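Local coordinates for quinone oxidoreductase 1 (Escherichia coli, PDB 1QOR), which catalyses the NADPH-dependent one-electron reduction of quinones to semiquinones, working as a homodimer of the zinc-containing alcohol dehydrogenase family, at residues Glu223-Asp227 against Ile252-Lys256; Arg232-Phe238 against Ser258-Pro264; Leu155-Gln159 against Ser180-Ala186. One frame throughout, in Å; residues are numbered along the deposited sequence.

Contact 1 (Glu223-Asp227 against Ile252-Lys256); sequences ERSLD and ILNQK
Ile252 opens the contact by reaching across to Glu223 and Leu226 with the far end of its longer branch. CG1 stands anti to the backbone N (chi1 -156°) and the chain runs on extended, which carries CD1 out to the facing helix. There Ile252 CD1 lies 4.2 Å from Leu226 CD1, the two side chains crossing at about a right angle, and 3.4 Å from Glu223 OE2, a carboxylate oxygen resting against a methyl group. Leu253 sets out from its CA away from helix 222-227, yet its CD2 still approaches Leu226 CD2 at 4.5 Å, a looser touch on the buried side. The two helices occupy successive crossovers of the Rossmann-type nucleotide-binding domain: 222-227 precedes strand 233-237, and the short helix 251-255 links that strand to 260-262. Leu226 also packs on Met235 of strand 233-237, while Leu253 and Asn254 meet Arg263 and Ser265 of the second subunit. Lys256, just past the helix end, combines apolar and charged contacts in one side chain. Its CG lies against Leu226 CB at 3.9 Å; bends at chi2 and chi4 then turn the chain so that its ammonium reaches Asp227. Lys256 NZ donates to Asp227 OD1 at 3.0 Å in a salt bridge, the ammonium nitrogen coming from above the carboxylate plane, 51° out of it. Glu223 OE2 remains 5.6 Å from Lys256 NZ, not in contact, although the opposite charges probably attract weakly on the more exposed side of the contact.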
# COMPACT_ATOMS: atom_id res chain seq x y z
N GLU A 223 12.94 -6.52 2.74
CA GLU A 223 12.73 -7.72 1.96
C GLU A 223 12.24 -8.91 2.84
O GLU A 223 11.27 -9.61 2.47
CB GLU A 223 14.02 -8.04 1.19
CG GLU A 223 13.87 -7.92 -0.35
CD GLU A 223 14.41 -6.59 -0.94
OE1 GLU A 223 15.17 -5.87 -0.21
OE2 GLU A 223 14.09 -6.28 -2.15
N ARG A 224 12.87 -9.09 4.00
CA ARG A 224 12.45 -10.16 4.92
C ARG A 224 10.97 -10.02 5.33
O ARG A 224 10.20 -10.98 5.23
CB ARG A 224 13.41 -10.24 6.14
CG ARG A 224 14.74 -10.88 5.74
CD ARG A 224 15.81 -10.94 6.84
NE ARG A 224 16.20 -9.61 7.29
CZ ARG A 224 16.81 -9.35 8.45
NH1 ARG A 224 17.12 -10.34 9.28
NH2 ARG A 224 16.99 -8.09 8.84
N SER A 225 10.53 -8.78 5.62
CA SER A 225 9.15 -8.56 6.00
C SER A 225 8.15 -8.88 4.89
O SER A 225 7.09 -9.49 5.15
CB SER A 225 8.98 -7.15 6.49
OG SER A 225 9.65 -6.98 7.73
N LEU A 226 8.48 -8.50 3.65
CA LEU A 226 7.57 -8.79 2.54
C LEU A 226 7.42 -10.32 2.38
O LEU A 226 6.34 -10.83 2.06
CB LEU A 226 8.08 -8.14 1.24
CG LEU A 226 8.11 -6.59 1.26
CD1 LEU A 226 8.62 -6.08 -0.09
CD2 LEU A 226 6.72 -5.99 1.54
N ASP A 227 8.52 -11.04 2.62
CA ASP A 227 8.52 -12.48 2.56
C ASP A 227 7.71 -13.16 3.70
O ASP A 227 7.45 -14.36 3.62
CB ASP A 227 9.96 -13.01 2.57
CG ASP A 227 10.62 -12.95 1.20
OD1 ASP A 227 9.88 -12.95 0.17
OD2 ASP A 227 11.87 -12.94 1.13
N ILE A 252 7.88 -5.42 -7.19
CA ILE A 252 8.08 -6.32 -6.05
C ILE A 252 6.80 -6.60 -5.23
O ILE A 252 6.66 -7.72 -4.70
CB ILE A 252 9.22 -5.85 -5.11
CG1 ILE A 252 9.76 -7.08 -4.34
CG2 ILE A 252 8.72 -4.79 -4.12
CD1 ILE A 252 10.98 -6.73 -3.46
N LEU A 253 5.86 -5.65 -5.14
CA LEU A 253 4.61 -5.91 -4.41
C LEU A 253 3.75 -6.95 -5.16
O LEU A 253 2.87 -7.67 -4.59
CB LEU A 253 3.81 -4.61 -4.23
CG LEU A 253 4.59 -3.51 -3.52
CD1 LEU A 253 3.76 -2.17 -3.33
CD2 LEU A 253 5.02 -4.13 -2.15
N ASN A 254 3.96 -6.99 -6.47
CA ASN A 254 3.23 -7.91 -7.33
C ASN A 254 3.84 -9.31 -7.13
O ASN A 254 3.13 -10.28 -6.78
CB ASN A 254 3.39 -7.47 -8.79
CG ASN A 254 2.62 -8.35 -9.79
OD1 ASN A 254 2.67 -8.10 -10.99
ND2 ASN A 254 1.87 -9.33 -9.30
N GLN A 255 5.14 -9.40 -7.32
CA GLN A 255 5.86 -10.65 -7.17
C GLN A 255 5.62 -11.29 -5.82
O GLN A 255 5.35 -12.47 -5.74
CB GLN A 255 7.33 -10.42 -7.30
CG GLN A 255 7.76 -10.00 -8.65
CD GLN A 255 9.19 -9.50 -8.60
OE1 GLN A 255 9.57 -8.56 -9.33
NE2 GLN A 255 9.98 -10.08 -7.68
N LYS A 256 5.67 -10.49 -4.77
CA LYS A 256 5.49 -10.98 -3.43
C LYS A 256 4.06 -11.35 -3.06
O LYS A 256 3.81 -11.71 -1.92
CB LYS A 256 6.09 -9.99 -2.43
CG LYS A 256 7.48 -10.37 -1.92
CD LYS A 256 8.52 -10.43 -2.99
CE LYS A 256 9.73 -11.29 -2.58
NZ LYS A 256 10.56 -10.60 -1.57

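Contact 2 (Arg232-Phe238 against Ser258-Pro264); sequences RGLMVSF and SLYVTRP. With NDP (NADPH dihydro-nicotinamide-adenine-dinucleotide phosphate), chain D; SO4 (sulfate ion), chain C.
Gly233 and Tyr260 begin the close-knit part of this contact, where two parallel strands are joined by four backbone hydrogen bonds, from Tyr260 N to Gly233 O at 2.9 Å through to Ser237 N to Thr262 O at 3.0 Å. Side chains alternate between the two faces. The Leu234 and Tyr260 side chains cross at about a right angle, with Leu234 CD1 3.7 Å from Tyr260 CB, and Val236 lies alongside Thr262, pointing the same way. On the other face Met235 CG meets Val261 CG2 at 4.0 Å; each stands anti to its own backbone nitrogen, which sets them side by side. The Arg232 end is looser: this partly exposed residue makes a CA-H...O contact to Ser258 O, CB and CG lie near the same oxygen, and its carbonyl O lies by the Tyr260 ring.

Polar groups gather at the opposite end, by the cofactor. One face of the Arg263 guanidinium lies over Phe238 C, while its edge holds a sulfate, probably from the crystallisation liquor, through NH1 to O3 at 2.9 Å and NH2 to O1. A water joins Arg263 NE to Ser237 OG. Pro264 O accepts from Arg263 NH1 and also from the nicotinamide amide N7N of NADPH at 2.9 Å, and the Phe238 ring turns an edge toward nicotinamide C2N.

Strand 233-237 lies between 210-215 and 260-262 in the parallel Rossmann sheet, with Met235 facing helix 222-227 and Val236 facing helix 115-135; 260-262 pairs antiparallel with its counterpart in the second subunit, carrying the sheet across the dimer.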
# COMPACT_ATOMS: atom_id res chain seq x y z
N ARG A 232 -1.93 -10.79 -0.72
CA ARG A 232 -2.73 -9.60 -0.42
C ARG A 232 -2.61 -9.10 0.99
O ARG A 232 -3.53 -8.44 1.47
CB ARG A 232 -4.20 -9.85 -0.71
CG ARG A 232 -4.54 -10.13 -2.16
CD ARG A 232 -5.95 -9.71 -2.33
NE ARG A 232 -6.81 -10.81 -2.67
CZ ARG A 232 -8.12 -10.82 -2.46
NH1 ARG A 232 -8.72 -9.78 -1.88
NH2 ARG A 232 -8.84 -11.87 -2.87
N GLY A 233 -1.52 -9.42 1.67
CA GLY A 233 -1.30 -8.95 3.03
C GLY A 233 -0.91 -7.48 3.04
O GLY A 233 -0.66 -6.87 1.99
N LEU A 234 -0.82 -6.91 4.24
CA LEU A 234 -0.49 -5.50 4.40
C LEU A 234 0.81 -5.26 5.10
O LEU A 234 0.98 -5.71 6.23
CB LEU A 234 -1.58 -4.80 5.17
CG LEU A 234 -1.33 -3.32 5.52
CD1 LEU A 234 -1.38 -2.35 4.30
CD2 LEU A 234 -2.38 -2.93 6.56
N MET A 235 1.72 -4.54 4.44
CA MET A 235 3.01 -4.19 5.01
C MET A 235 2.91 -2.75 5.53
O MET A 235 2.59 -1.83 4.75
CB MET A 235 4.11 -4.34 3.94
CG MET A 235 5.44 -3.66 4.27
SD MET A 235 6.28 -4.38 5.71
CE MET A 235 8.00 -3.82 5.56
N VAL A 236 3.07 -2.56 6.85
CA VAL A 236 3.04 -1.24 7.47
C VAL A 236 4.45 -0.76 7.79
O VAL A 236 5.09 -1.24 8.73
CB VAL A 236 2.14 -1.22 8.74
CG1 VAL A 236 1.99 0.25 9.29
CG2 VAL A 236 0.75 -1.81 8.42
N SER A 237 5.00 0.09 6.92
CA SER A 237 6.35 0.64 7.12
C SER A 237 6.16 1.95 7.91
O SER A 237 5.64 2.94 7.38
CB SER A 237 6.97 0.92 5.77
OG SER A 237 8.32 1.33 5.93
N PHE A 238 6.54 1.97 9.19
CA PHE A 238 6.27 3.16 10.00
C PHE A 238 7.45 3.70 10.75
O PHE A 238 7.28 4.47 11.68
CB PHE A 238 5.06 2.88 10.94
CG PHE A 238 5.37 2.02 12.15
CD1 PHE A 238 5.37 0.63 12.05
CD2 PHE A 238 5.62 2.61 13.40
CE1 PHE A 238 5.61 -0.17 13.17
CE2 PHE A 238 5.87 1.83 14.53
CZ PHE A 238 5.86 0.43 14.42
N SER A 258 0.82 -9.52 -4.63
CA SER A 258 -0.18 -8.44 -4.75
C SER A 258 -0.42 -7.83 -3.36
O SER A 258 -1.54 -7.66 -2.91
CB SER A 258 -1.49 -8.98 -5.31
OG SER A 258 -1.33 -9.47 -6.64
N LEU A 259 0.68 -7.47 -2.71
CA LEU A 259 0.66 -6.92 -1.37
C LEU A 259 0.29 -5.44 -1.36
O LEU A 259 0.31 -4.77 -2.41
CB LEU A 259 2.06 -7.06 -0.78
CG LEU A 259 2.70 -8.47 -0.76
CD1 LEU A 259 4.12 -8.44 -0.19
CD2 LEU A 259 1.80 -9.38 0.08
N TYR A 260 -0.15 -4.98 -0.18
CA TYR A 260 -0.43 -3.58 0.07
C TYR A 260 0.69 -3.06 1.00
O TYR A 260 1.32 -3.82 1.76
CB TYR A 260 -1.74 -3.35 0.76
CG TYR A 260 -2.98 -3.72 -0.00
CD1 TYR A 260 -3.33 -5.05 -0.21
CD2 TYR A 260 -3.89 -2.73 -0.39
CE1 TYR A 260 -4.56 -5.39 -0.76
CE2 TYR A 260 -5.14 -3.07 -0.96
CZ TYR A 260 -5.44 -4.39 -1.13
OH TYR A 260 -6.64 -4.71 -1.66
N VAL A 261 1.04 -1.79 0.85
CA VAL A 261 2.00 -1.16 1.73
C VAL A 261 1.51 0.27 2.03
O VAL A 261 0.86 0.92 1.20
CB VAL A 261 3.45 -1.23 1.19
CG1 VAL A 261 3.54 -0.66 -0.16
CG2 VAL A 261 4.41 -0.46 2.13
N THR A 262 1.75 0.72 3.26
CA THR A 262 1.34 2.05 3.66
C THR A 262 2.46 2.54 4.53
O THR A 262 3.21 1.72 5.07
CB THR A 262 0.01 2.07 4.43
OG1 THR A 262 -0.33 3.43 4.76
CG2 THR A 262 0.11 1.22 5.73
N ARG A 263 2.71 3.85 4.49
CA ARG A 263 3.77 4.45 5.30
C ARG A 263 3.07 5.58 6.07
O ARG A 263 3.03 6.72 5.64
CB ARG A 263 4.88 4.98 4.41
CG ARG A 263 6.24 5.05 5.11
CD ARG A 263 6.18 5.80 6.47
NE ARG A 263 7.48 5.81 7.15
CZ ARG A 263 7.70 6.32 8.36
NH1 ARG A 263 6.70 6.88 9.05
NH2 ARG A 263 8.93 6.33 8.85
N PRO A 264 2.50 5.25 7.25
CA PRO A 264 1.78 6.22 8.08
C PRO A 264 2.61 7.04 9.07
O PRO A 264 3.77 6.72 9.38
CB PRO A 264 0.79 5.31 8.84
CG PRO A 264 1.68 4.13 9.16
CD PRO A 264 2.50 3.91 7.89
PA NDP D . 12.89 2.39 20.04
O1A NDP D . 12.94 2.66 21.50
O2A NDP D . 12.02 1.28 19.55
O5B NDP D . 14.31 2.28 19.44
C5B NDP D . 14.57 1.79 18.15
C4B NDP D . 14.84 0.32 18.23
O4B NDP D . 14.81 -0.06 16.86
C3B NDP D . 16.23 -0.11 18.73
O3B NDP D . 16.21 -0.18 20.18
C2B NDP D . 16.48 -1.38 17.93
O2B NDP D . 16.03 -2.49 18.70
C1B NDP D . 15.64 -1.18 16.60
N9A NDP D . 16.65 -1.07 15.53
C8A NDP D . 16.87 -1.92 14.53
N7A NDP D . 17.91 -1.51 13.80
C5A NDP D . 18.31 -0.40 14.38
C6A NDP D . 19.39 0.38 13.99
N6A NDP D . 20.15 0.07 12.94
N1A NDP D . 19.63 1.46 14.73
C2A NDP D . 18.88 1.79 15.82
N3A NDP D . 17.85 1.04 16.19
C4A NDP D . 17.55 -0.09 15.48
O3 NDP D . 12.27 3.74 19.46
PN NDP D . 10.86 4.45 19.50
O1N NDP D . 9.86 3.68 20.32
O2N NDP D . 11.08 5.92 19.79
O5D NDP D . 10.47 4.32 17.91
C5D NDP D . 10.39 3.09 17.19
C4D NDP D . 10.22 3.33 15.73
O4D NDP D . 8.90 3.85 15.45
C3D NDP D . 11.21 4.34 15.16
O3D NDP D . 11.68 3.90 13.88
C2D NDP D . 10.34 5.61 15.04
O2D NDP D . 10.85 6.51 14.10
C1D NDP D . 9.01 5.06 14.60
N1N NDP D . 7.74 5.75 14.96
C2N NDP D . 6.80 5.98 13.99
C3N NDP D . 5.62 6.61 14.35
C7N NDP D . 4.52 6.85 13.32
O7N NDP D . 3.46 7.37 13.63
N7N NDP D . 4.82 6.45 12.10
C4N NDP D . 5.37 7.01 15.65
C5N NDP D . 6.34 6.77 16.63
C6N NDP D . 7.53 6.15 16.27
P2B NDP D . 16.72 -4.00 18.52
O1X NDP D . 15.81 -4.90 19.26
O2X NDP D . 16.73 -4.26 17.07
O3X NDP D . 18.06 -3.83 19.10
S SO4 C . 8.51 8.44 12.16
O1 SO4 C . 9.61 8.21 11.38
O2 SO4 C . 8.91 8.43 13.58
O3 SO4 C . 7.41 7.67 11.71
O4 SO4 C . 7.86 9.61 12.05
O HOH W 1 9.39 3.73 6.71

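Contact 3 (Leu155-Gln159 against Ser180-Ala186); sequences LIACQ and SALKAGA
Cys158 CB and Ala184 CB meet at 3.7 Å at the heart of the contact. Leu155 adds CD1 against the same Ala184 methyl at 3.9 Å. With Cys158 SG anti to the carbonyl carbon (chi1 -74°), the sulfur faces Ala181 O and, at 3.9 Å, Ala186 CB, both on the same side of it. Gln159 CG rests against the carbonyl oxygen Ala184 O at 3.4 Å, a touch of methylene on oxygen. The axes of the two short helical segments come within 8.7 Å at an angle of 34°, consistent with the small Ala181 and Ala184 at the interface. Helices 152-164 and 175-184 are consecutive in the Rossmann fold, separated in the chain by strand 167-172, which lies beneath them, its Leu168 touching Cys158 and Ala186. A Schellman motif at Gly185 ends the second helix: its positive phi of 130° is one glycine readily adopts, its CA lies 5.0 Å from Cys158 CA, and Ala186 N bonds back to Ala181 O. Further out, the Gln159 amide is fixed at both ends, NE2 donating in its own plane to Leu155 O at 3.1 Å, though from above the carbonyl plane, and OE1 accepting from Lys293 N. Ser180 OG is tied to Gln320 and Gln176.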
# COMPACT_ATOMS: atom_id res chain seq x y z
N LEU A 155 7.33 -2.28 23.38
CA LEU A 155 6.82 -2.74 24.67
C LEU A 155 5.36 -2.35 24.90
O LEU A 155 4.59 -3.12 25.53
CB LEU A 155 7.75 -2.26 25.80
CG LEU A 155 8.57 -3.30 26.60
CD1 LEU A 155 8.87 -4.64 25.86
CD2 LEU A 155 9.82 -2.63 27.13
N ILE A 156 4.93 -1.18 24.40
CA ILE A 156 3.54 -0.80 24.53
C ILE A 156 2.72 -1.68 23.58
O ILE A 156 1.60 -2.13 23.91
CB ILE A 156 3.30 0.70 24.19
CG1 ILE A 156 3.92 1.59 25.26
CG2 ILE A 156 1.81 0.99 24.07
CD1 ILE A 156 3.92 3.10 24.89
N ALA A 157 3.26 -1.94 22.39
CA ALA A 157 2.55 -2.77 21.43
C ALA A 157 2.33 -4.20 22.00
O ALA A 157 1.27 -4.80 21.84
CB ALA A 157 3.32 -2.82 20.09
N CYS A 158 3.35 -4.76 22.65
CA CYS A 158 3.22 -6.09 23.26
C CYS A 158 2.01 -6.18 24.26
O CYS A 158 1.18 -7.09 24.17
CB CYS A 158 4.51 -6.42 24.00
SG CYS A 158 5.87 -6.84 22.93
N GLN A 159 1.88 -5.17 25.14
CA GLN A 159 0.87 -5.12 26.17
C GLN A 159 -0.47 -4.86 25.61
O GLN A 159 -1.47 -5.44 26.08
CB GLN A 159 1.27 -4.08 27.20
CG GLN A 159 2.66 -4.34 27.78
CD GLN A 159 3.07 -3.34 28.85
OE1 GLN A 159 2.60 -3.42 30.00
NE2 GLN A 159 3.98 -2.39 28.48
N SER A 180 12.22 -9.44 27.84
CA SER A 180 11.37 -8.32 28.23
C SER A 180 10.10 -8.33 27.41
O SER A 180 9.00 -8.14 27.95
CB SER A 180 12.11 -7.01 28.03
OG SER A 180 13.36 -7.10 28.69
N ALA A 181 10.24 -8.60 26.10
CA ALA A 181 9.08 -8.64 25.19
C ALA A 181 8.08 -9.75 25.59
O ALA A 181 6.85 -9.52 25.64
CB ALA A 181 9.58 -8.87 23.75
N LEU A 182 8.59 -10.95 25.90
CA LEU A 182 7.71 -12.05 26.31
C LEU A 182 7.00 -11.69 27.62
O LEU A 182 5.80 -11.79 27.76
CB LEU A 182 8.52 -13.34 26.43
CG LEU A 182 8.97 -13.97 25.11
CD1 LEU A 182 10.13 -14.86 25.32
CD2 LEU A 182 7.85 -14.74 24.49
N LYS A 183 7.75 -11.09 28.52
CA LYS A 183 7.23 -10.66 29.80
C LYS A 183 6.14 -9.64 29.55
O LYS A 183 5.08 -9.72 30.17
CB LYS A 183 8.36 -10.02 30.56
CG LYS A 183 8.21 -10.06 32.02
CD LYS A 183 9.63 -10.10 32.67
N ALA A 184 6.37 -8.70 28.63
CA ALA A 184 5.33 -7.70 28.30
C ALA A 184 4.11 -8.32 27.59
O ALA A 184 3.03 -7.74 27.59
CB ALA A 184 5.90 -6.58 27.47
N GLY A 185 4.24 -9.50 26.98
CA GLY A 185 3.05 -10.01 26.33
C GLY A 185 3.19 -10.48 24.89
O GLY A 185 2.19 -10.84 24.29
N ALA A 186 4.40 -10.50 24.35
CA ALA A 186 4.60 -11.01 23.01
C ALA A 186 4.37 -12.52 23.11
O ALA A 186 4.85 -13.17 24.05
CB ALA A 186 6.01 -10.76 22.57

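The three contacts share one Rossmann-type domain but differ in depth and chemistry. Contact 2 is the buried one, built on strand-to-strand hydrogen bonds and ending at the nicotinamide; contacts 1 and 3 are partly buried helix pairings. Contact 1 joins apolar packing to a salt bridge, whereas contact 3 has no hydrogen bond across it and packs alanine and cysteine against a leucine and the aliphatic part of a glutamine. Contacts 1 and 2 adjoin, with centres 10 Å apart: helix 251-255 leads directly into strand 260-262, Leu253 CD1 packs on Val261 CG1, and both touch the second subunit. Contact 3 stands apart, its centre 23 Å from that of contact 2, and meets no other chain.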